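Local coordinates for protein choline kinase (Cryptosporidium parvum, PDB 3MES) that probably transfers the phosphate of ATP to choline, and perhaps to ethanolamine, as a magnesium-dependent kinase of the choline/ethanolamine kinase family, at residues I355-L365 / I414-F422; K194-W205 / E287-G295. One frame throughout, in Å; residues are numbered along the deposited sequence.

Contact 1: I355-L365 / I414-F422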
# COMPACT_ATOMS: atom_id res chain seq x y z
N ILE B 355 10.57 1.07 22.03
CA ILE B 355 9.69 1.29 23.17
C ILE B 355 8.24 0.93 22.86
O ILE B 355 7.59 0.21 23.62
CB ILE B 355 9.75 2.75 23.66
CG1 ILE B 355 11.08 3.03 24.34
CG2 ILE B 355 8.60 3.03 24.61
CD1 ILE B 355 11.19 4.43 24.91
N MET B 356 7.73 1.43 21.74
CA MET B 356 6.33 1.22 21.38
C MET B 356 6.03 -0.25 21.11
O MET B 356 4.96 -0.75 21.44
CB MET B 356 5.94 2.07 20.17
CG MET B 356 4.50 1.85 19.73
SD MET B 356 3.96 3.03 18.48
CE MET B 356 2.26 2.50 18.24
N THR B 357 6.99 -0.95 20.51
CA THR B 357 6.81 -2.36 20.21
C THR B 357 6.54 -3.18 21.47
O THR B 357 5.64 -4.02 21.49
CB THR B 357 8.02 -2.94 19.47
OG1 THR B 357 8.25 -2.19 18.27
CG2 THR B 357 7.77 -4.40 19.11
N LYS B 358 7.32 -2.93 22.52
CA LYS B 358 7.16 -3.67 23.76
C LYS B 358 5.93 -3.20 24.53
O LYS B 358 5.29 -3.98 25.24
CB LYS B 358 8.43 -3.57 24.62
CG LYS B 358 8.75 -2.17 25.10
CD LYS B 358 10.26 -1.98 25.30
CE LYS B 358 10.79 -2.84 26.44
NZ LYS B 358 12.19 -2.46 26.80
N ALA B 359 5.60 -1.92 24.39
CA ALA B 359 4.40 -1.37 25.01
C ALA B 359 3.14 -1.97 24.39
O ALA B 359 2.19 -2.29 25.10
CB ALA B 359 4.38 0.15 24.89
N VAL B 360 3.15 -2.12 23.07
CA VAL B 360 2.01 -2.68 22.35
C VAL B 360 1.72 -4.11 22.80
O VAL B 360 0.58 -4.56 22.73
CB VAL B 360 2.24 -2.67 20.83
CG1 VAL B 360 1.20 -3.53 20.13
CG2 VAL B 360 2.22 -1.25 20.29
N GLU B 361 2.75 -4.81 23.25
CA GLU B 361 2.60 -6.18 23.72
C GLU B 361 1.60 -6.27 24.87
O GLU B 361 0.85 -7.24 24.98
CB GLU B 361 3.95 -6.76 24.15
CG GLU B 361 4.82 -7.19 22.98
CD GLU B 361 4.19 -8.29 22.16
OE1 GLU B 361 3.66 -7.99 21.07
OE2 GLU B 361 4.21 -9.46 22.60
N VAL B 362 1.60 -5.26 25.73
CA VAL B 362 0.71 -5.23 26.88
C VAL B 362 -0.76 -5.29 26.44
O VAL B 362 -1.56 -6.00 27.03
CB VAL B 362 0.93 -3.96 27.73
CG1 VAL B 362 -0.28 -3.70 28.62
CG2 VAL B 362 2.21 -4.08 28.54
N PHE B 363 -1.09 -4.53 25.40
CA PHE B 363 -2.47 -4.46 24.92
C PHE B 363 -2.98 -5.76 24.32
O PHE B 363 -4.15 -5.87 23.97
CB PHE B 363 -2.62 -3.32 23.91
CG PHE B 363 -2.59 -1.95 24.52
CD1 PHE B 363 -3.74 -1.39 25.03
CD2 PHE B 363 -1.41 -1.23 24.58
CE1 PHE B 363 -3.72 -0.12 25.60
CE2 PHE B 363 -1.38 0.04 25.14
CZ PHE B 363 -2.54 0.59 25.66
N THR B 364 -2.10 -6.76 24.19
CA THR B 364 -2.50 -8.05 23.64
C THR B 364 -3.49 -8.75 24.56
O THR B 364 -4.35 -9.50 24.11
CB THR B 364 -1.29 -8.98 23.40
OG1 THR B 364 -0.59 -9.20 24.63
CG2 THR B 364 -0.34 -8.39 22.38
N LEU B 365 -3.36 -8.49 25.86
CA LEU B 365 -4.23 -9.09 26.85
C LEU B 365 -5.64 -8.50 26.75
O LEU B 365 -6.63 -9.19 26.98
CB LEU B 365 -3.67 -8.90 28.26
CG LEU B 365 -2.23 -9.36 28.50
CD1 LEU B 365 -1.78 -9.01 29.91
CD2 LEU B 365 -2.06 -10.86 28.25
N ILE B 414 8.26 -7.36 30.20
CA ILE B 414 7.38 -6.33 29.67
C ILE B 414 6.38 -5.88 30.74
O ILE B 414 6.05 -4.70 30.84
CB ILE B 414 6.63 -6.80 28.41
CG1 ILE B 414 7.62 -7.04 27.27
CG2 ILE B 414 5.58 -5.77 28.01
CD1 ILE B 414 6.97 -7.42 25.96
N LEU B 415 5.90 -6.84 31.53
CA LEU B 415 5.07 -6.53 32.70
C LEU B 415 5.90 -6.69 33.97
O LEU B 415 6.70 -7.62 34.08
CB LEU B 415 3.85 -7.44 32.75
CG LEU B 415 2.72 -7.19 31.76
CD1 LEU B 415 1.64 -8.26 31.89
CD2 LEU B 415 2.12 -5.80 31.95
N PRO B 416 5.69 -5.79 34.94
CA PRO B 416 4.74 -4.69 34.85
C PRO B 416 5.33 -3.46 34.15
O PRO B 416 6.55 -3.29 34.11
CB PRO B 416 4.45 -4.36 36.31
CG PRO B 416 5.72 -4.71 37.03
CD PRO B 416 6.35 -5.85 36.26
N LEU B 417 4.46 -2.61 33.60
CA LEU B 417 4.89 -1.41 32.90
C LEU B 417 5.83 -0.55 33.73
O LEU B 417 6.85 -0.08 33.23
CB LEU B 417 3.68 -0.56 32.49
CG LEU B 417 2.97 -0.89 31.18
CD1 LEU B 417 3.96 -0.86 30.02
CD2 LEU B 417 2.29 -2.24 31.27
N ASN B 418 5.47 -0.34 34.99
CA ASN B 418 6.22 0.58 35.84
C ASN B 418 7.66 0.16 36.11
O ASN B 418 8.42 0.91 36.74
CB ASN B 418 5.47 0.83 37.15
CG ASN B 418 5.20 -0.44 37.93
OD1 ASN B 418 5.83 -1.48 37.71
ND2 ASN B 418 4.26 -0.37 38.87
N SER B 419 8.05 -1.02 35.64
CA SER B 419 9.40 -1.51 35.88
C SER B 419 10.37 -1.16 34.75
O SER B 419 11.57 -1.45 34.85
CB SER B 419 9.40 -3.02 36.12
OG SER B 419 9.05 -3.74 34.95
N TRP B 420 9.87 -0.54 33.68
CA TRP B 420 10.73 -0.17 32.56
C TRP B 420 10.28 1.10 31.83
O TRP B 420 11.09 1.96 31.51
CB TRP B 420 10.86 -1.34 31.57
CG TRP B 420 9.61 -1.64 30.79
CD1 TRP B 420 8.62 -2.51 31.13
CD2 TRP B 420 9.23 -1.07 29.53
NE1 TRP B 420 7.64 -2.52 30.17
CE2 TRP B 420 7.99 -1.64 29.17
CE3 TRP B 420 9.81 -0.14 28.66
CZ2 TRP B 420 7.32 -1.31 27.99
CZ3 TRP B 420 9.15 0.19 27.49
CH2 TRP B 420 7.92 -0.39 27.17
N LEU B 421 8.97 1.21 31.60
CA LEU B 421 8.42 2.31 30.81
C LEU B 421 8.95 3.68 31.23
O LEU B 421 9.20 4.54 30.38
CB LEU B 421 6.89 2.30 30.86
CG LEU B 421 6.17 3.37 30.04
CD1 LEU B 421 6.54 3.25 28.56
CD2 LEU B 421 4.67 3.27 30.23
N PHE B 422 9.12 3.89 32.53
CA PHE B 422 9.50 5.20 33.05
C PHE B 422 11.01 5.33 33.28
O PHE B 422 11.48 6.34 33.80
CB PHE B 422 8.73 5.51 34.34
CG PHE B 422 7.26 5.28 34.23
CD1 PHE B 422 6.47 6.06 33.40
CD2 PHE B 422 6.65 4.27 34.96
CE1 PHE B 422 5.11 5.85 33.30
CE2 PHE B 422 5.29 4.05 34.87
CZ PHE B 422 4.52 4.84 34.04

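Contact 2: K194-W205 / E287-G295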
# COMPACT_ATOMS: atom_id res chain seq x y z
N LYS B 194 -14.47 11.04 23.38
CA LYS B 194 -13.03 11.28 23.29
C LYS B 194 -12.23 10.36 24.22
O LYS B 194 -11.00 10.40 24.24
CB LYS B 194 -12.71 12.74 23.60
CG LYS B 194 -13.28 13.73 22.58
CD LYS B 194 -12.91 15.16 22.93
CE LYS B 194 -13.26 16.12 21.80
NZ LYS B 194 -14.73 16.21 21.56
N GLU B 195 -12.94 9.53 24.98
CA GLU B 195 -12.28 8.58 25.89
C GLU B 195 -12.13 7.21 25.25
O GLU B 195 -13.00 6.78 24.49
CB GLU B 195 -13.06 8.46 27.20
CG GLU B 195 -13.06 9.72 28.05
CD GLU B 195 -13.65 9.50 29.43
OE1 GLU B 195 -14.38 8.50 29.62
OE2 GLU B 195 -13.39 10.33 30.33
N PRO B 196 -11.03 6.51 25.57
CA PRO B 196 -10.80 5.17 25.05
C PRO B 196 -11.93 4.24 25.48
O PRO B 196 -12.54 4.44 26.52
CB PRO B 196 -9.48 4.76 25.71
CG PRO B 196 -9.36 5.63 26.92
CD PRO B 196 -9.99 6.93 26.52
N ILE B 197 -12.19 3.21 24.67
CA ILE B 197 -13.33 2.34 24.92
C ILE B 197 -12.92 1.00 25.54
O ILE B 197 -13.78 0.24 26.00
CB ILE B 197 -14.09 2.06 23.60
CG1 ILE B 197 -15.47 1.49 23.89
CG2 ILE B 197 -13.27 1.14 22.70
CD1 ILE B 197 -16.36 1.40 22.67
N LEU B 198 -11.62 0.73 25.57
CA LEU B 198 -11.13 -0.59 25.93
C LEU B 198 -11.68 -1.13 27.25
O LEU B 198 -12.05 -2.30 27.34
CB LEU B 198 -9.59 -0.63 25.92
CG LEU B 198 -8.82 0.12 27.00
CD1 LEU B 198 -7.36 -0.32 26.99
CD2 LEU B 198 -8.93 1.62 26.82
N PHE B 199 -11.73 -0.28 28.28
CA PHE B 199 -12.22 -0.71 29.58
C PHE B 199 -13.74 -0.75 29.65
O PHE B 199 -14.32 -1.75 30.06
CB PHE B 199 -11.65 0.18 30.69
CG PHE B 199 -10.15 0.19 30.74
CD1 PHE B 199 -9.45 -0.97 31.00
CD2 PHE B 199 -9.45 1.36 30.52
CE1 PHE B 199 -8.07 -0.97 31.05
CE2 PHE B 199 -8.06 1.38 30.57
CZ PHE B 199 -7.38 0.21 30.84
N LYS B 200 -14.38 0.34 29.24
CA LYS B 200 -15.84 0.39 29.22
C LYS B 200 -16.41 -0.84 28.53
O LYS B 200 -17.27 -1.53 29.07
CB LYS B 200 -16.32 1.64 28.48
CG LYS B 200 -15.76 2.94 29.03
CD LYS B 200 -16.25 4.12 28.21
CE LYS B 200 -15.53 5.40 28.60
NZ LYS B 200 -16.02 6.57 27.82
N ARG B 201 -15.91 -1.12 27.33
CA ARG B 201 -16.39 -2.24 26.54
C ARG B 201 -16.21 -3.56 27.28
O ARG B 201 -17.11 -4.40 27.27
CB ARG B 201 -15.67 -2.28 25.19
CG ARG B 201 -16.02 -3.46 24.31
CD ARG B 201 -15.62 -3.21 22.87
NE ARG B 201 -16.46 -2.19 22.25
CZ ARG B 201 -16.22 -1.64 21.06
NH1 ARG B 201 -15.16 -2.00 20.36
NH2 ARG B 201 -17.04 -0.72 20.58
N ILE B 202 -15.06 -3.74 27.92
CA ILE B 202 -14.80 -4.95 28.69
C ILE B 202 -15.80 -5.11 29.83
O ILE B 202 -16.37 -6.19 30.02
CB ILE B 202 -13.37 -4.99 29.25
CG1 ILE B 202 -12.37 -5.33 28.15
CG2 ILE B 202 -13.27 -6.00 30.38
CD1 ILE B 202 -10.93 -5.40 28.61
N TYR B 203 -16.02 -4.04 30.59
CA TYR B 203 -16.97 -4.08 31.68
C TYR B 203 -18.38 -4.32 31.14
O TYR B 203 -19.14 -5.13 31.68
CB TYR B 203 -16.93 -2.79 32.50
CG TYR B 203 -15.56 -2.48 33.08
CD1 TYR B 203 -15.08 -1.17 33.11
CD2 TYR B 203 -14.75 -3.48 33.59
CE1 TYR B 203 -13.83 -0.89 33.63
CE2 TYR B 203 -13.51 -3.21 34.11
CZ TYR B 203 -13.05 -1.91 34.13
OH TYR B 203 -11.81 -1.64 34.65
N LEU B 204 -18.71 -3.63 30.06
CA LEU B 204 -20.02 -3.77 29.43
C LEU B 204 -20.26 -5.21 28.98
O LEU B 204 -21.32 -5.78 29.22
CB LEU B 204 -20.13 -2.83 28.23
CG LEU B 204 -21.53 -2.30 27.93
CD1 LEU B 204 -21.89 -1.23 28.96
CD2 LEU B 204 -21.60 -1.75 26.52
N TRP B 205 -19.27 -5.80 28.31
CA TRP B 205 -19.40 -7.16 27.80
C TRP B 205 -19.25 -8.20 28.90
O TRP B 205 -19.75 -9.32 28.78
CB TRP B 205 -18.43 -7.42 26.65
CG TRP B 205 -18.77 -6.68 25.40
CD1 TRP B 205 -19.91 -5.95 25.17
CD2 TRP B 205 -18.00 -6.62 24.19
NE1 TRP B 205 -19.88 -5.43 23.90
CE2 TRP B 205 -18.73 -5.82 23.28
CE3 TRP B 205 -16.77 -7.15 23.79
CZ2 TRP B 205 -18.26 -5.55 21.99
CZ3 TRP B 205 -16.31 -6.88 22.52
CH2 TRP B 205 -17.05 -6.08 21.63
N GLU B 287 -18.05 -1.79 12.86
CA GLU B 287 -19.09 -1.81 13.89
C GLU B 287 -18.54 -1.66 15.31
O GLU B 287 -19.28 -1.33 16.23
CB GLU B 287 -19.96 -3.07 13.77
CG GLU B 287 -19.75 -4.07 14.90
CD GLU B 287 -20.89 -5.07 15.01
OE1 GLU B 287 -21.33 -5.35 16.14
OE2 GLU B 287 -21.36 -5.58 13.96
N TYR B 288 -17.25 -1.92 15.49
CA TYR B 288 -16.63 -1.80 16.82
C TYR B 288 -15.68 -0.61 16.89
O TYR B 288 -14.91 -0.48 17.85
CB TYR B 288 -15.89 -3.09 17.19
CG TYR B 288 -16.75 -4.33 17.18
CD1 TYR B 288 -17.60 -4.62 18.24
CD2 TYR B 288 -16.71 -5.22 16.11
CE1 TYR B 288 -18.39 -5.76 18.23
CE2 TYR B 288 -17.49 -6.36 16.09
CZ TYR B 288 -18.33 -6.62 17.16
OH TYR B 288 -19.11 -7.75 17.15
N SER B 289 -15.72 0.25 15.88
CA SER B 289 -14.80 1.38 15.81
C SER B 289 -15.17 2.50 16.76
O SER B 289 -16.34 2.89 16.86
CB SER B 289 -14.69 1.89 14.38
OG SER B 289 -14.19 0.87 13.53
N ALA B 290 -14.17 3.02 17.46
CA ALA B 290 -14.35 4.08 18.45
C ALA B 290 -12.98 4.51 18.97
O ALA B 290 -11.99 3.78 18.81
CB ALA B 290 -15.22 3.60 19.59
N ILE B 291 -12.90 5.68 19.59
CA ILE B 291 -11.64 6.14 20.14
C ILE B 291 -11.07 5.08 21.07
O ILE B 291 -11.81 4.41 21.79
CB ILE B 291 -11.78 7.47 20.90
CG1 ILE B 291 -12.28 8.57 19.97
CG2 ILE B 291 -10.44 7.86 21.52
CD1 ILE B 291 -11.28 8.95 18.89
N ASN B 292 -9.75 4.93 21.06
CA ASN B 292 -9.09 3.91 21.85
C ASN B 292 -7.58 4.09 21.79
O ASN B 292 -7.07 4.82 20.93
CB ASN B 292 -9.48 2.52 21.34
CG ASN B 292 -9.10 1.41 22.30
OD1 ASN B 292 -8.63 1.66 23.41
ND2 ASN B 292 -9.31 0.17 21.88
N PHE B 293 -6.86 3.44 22.70
CA PHE B 293 -5.40 3.47 22.67
C PHE B 293 -4.89 2.85 21.37
O PHE B 293 -5.28 1.74 21.01
CB PHE B 293 -4.81 2.73 23.88
CG PHE B 293 -4.90 3.50 25.17
CD1 PHE B 293 -4.39 4.78 25.27
CD2 PHE B 293 -5.49 2.93 26.29
CE1 PHE B 293 -4.47 5.49 26.46
CE2 PHE B 293 -5.57 3.63 27.48
CZ PHE B 293 -5.05 4.91 27.57
N ALA B 294 -4.02 3.57 20.67
CA ALA B 294 -3.45 3.06 19.42
C ALA B 294 -2.92 1.64 19.59
O ALA B 294 -3.12 0.80 18.72
CB ALA B 294 -2.35 3.99 18.93
N GLY B 295 -2.25 1.39 20.71
CA GLY B 295 -1.68 0.08 20.99
C GLY B 295 -2.71 -1.03 21.07
O GLY B 295 -2.44 -2.18 20.72

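Contact 1: I355-L365 / I414-F422
Ile355 and Lys358, in the middle of helix 351-362, face the C-terminal tail 414-422, which has no regular structure beyond the short 3-10 turn 417-419. The backbones come nearest at Lys358 and Ile414, 6.5 Å between CA atoms, and again at Ile355 and Leu421; between these points the peptide bond before Pro416 is cis, and Pro416 points its ring away from the helix. The two segments are held together by side-chain packing. Lys358 lies across one face of the Trp420 indole, with CE 3.6 Å from the centroid of the six-membered ring in a CH-pi contact. Its chain bends at chi3 (-66°) and carries NZ past the ring centre, 4.3 Å from that centroid, as an off-centre cation-pi partner. The inner part of the lysine chain is modelled too close to the indole, so the exact fit is doubtful. The opposite face of the indole rests on Leu421 CB, while Ile355 O and Ala359 N meet its edge. Trp420 NE1 donates to Ile414 O at 2.8 Å, nearly in the ring plane, so the tail folds back on itself and fixes the rotation of the indole. Ile414 spreads its two branches over the helix: CG2 passes alongside Val362 CG2, and CD1 lies 3.6 Å from Glu361 CB. Further along, Val362 CG2 meets Leu417 CD2 tip to tip at 3.3 Å, a tight fit, and also touches Leu415 CD2. Leu365 CD1 and Leu415 CD1 close this apolar row at 4.0 Å. The carboxylate of Glu361 turns away from the tail, to Tyr324 and Lys405. In this helical lobe Leu238 of helix 235-239 covers Val362, Leu365 and Leu415, helix 391-411 adds Tyr402 and Leu409, and helix 327-342 packs against Met356 and Thr357.

Contact 2: K194-W205 / E287-G295
Pro196 and Asn292 bring the two backbones together, 3.8 Å between their CA atoms, where the loop leading into helix 198-214 comes up against strand 290-293. Here the packing is close. Pro196 CB sits over a face of the Phe293 ring, and Leu198 CD2 lies 3.7 Å from Phe293 CD2. Leu198 reaches this place with CG between its backbone N and carbonyl carbon (chi1 70°), which also lays CD2 3.4 Å from Asn292 OD1. That oxygen accepts from Phe293 N, with the donor above the carbonyl plane, while Asn292 ND2 is hydrogen-bonded to Asn267 OD1. A weak bond joins Ile197 N to Ile291 O. One helical turn on, Arg201 NH1 donates to Tyr288 O at 2.9 Å, nearly straight (168°) and in the guanidinium plane; NH2 adds a weak second bond, and Asn267 also donates to this carbonyl. The guanidinium is sandwiched between Tyr288 CD1 and Ile197 CG1. Trp205 CH2 touches Tyr288 CE1 at 3.7 Å. The loose side is at Lys194 and Glu195, whose side chains point off the strand; Lys200, exposed to solvent, pairs with Glu195 and Asp193. The side chain of Tyr288 lies about 4 Å from the bound N-propyl-tartramic acid, which Glu287 touches, so the contact borders the ligand pocket. Strand 262-265 pairs antiparallel with 290-293, and helix 364-376 covers Ile202 and Trp205.

In the fold
From the N terminus, the chain runs through the five-stranded antiparallel sheet before reaching 194-205. Contact 2 then closes a loop of 81 residues that holds helices 222-231, 235-239 and 247-254 and strands 262-265, 274-276 and 281-283. Contact 1 opens only later and closes a loop of 48 residues, including helices 364-376 and 391-411, so the two are in series and neither nest nor cross. Their centres lie 19 Å apart, yet they touch: Phe363 packs on Gly295, Phe293 and Leu198. Contact 2 ties the start of helix 198-214 to strand 290-293 and to the loop before it, which borders the ligand pocket, and contact 1 ties the C-terminal tail to helix 351-362.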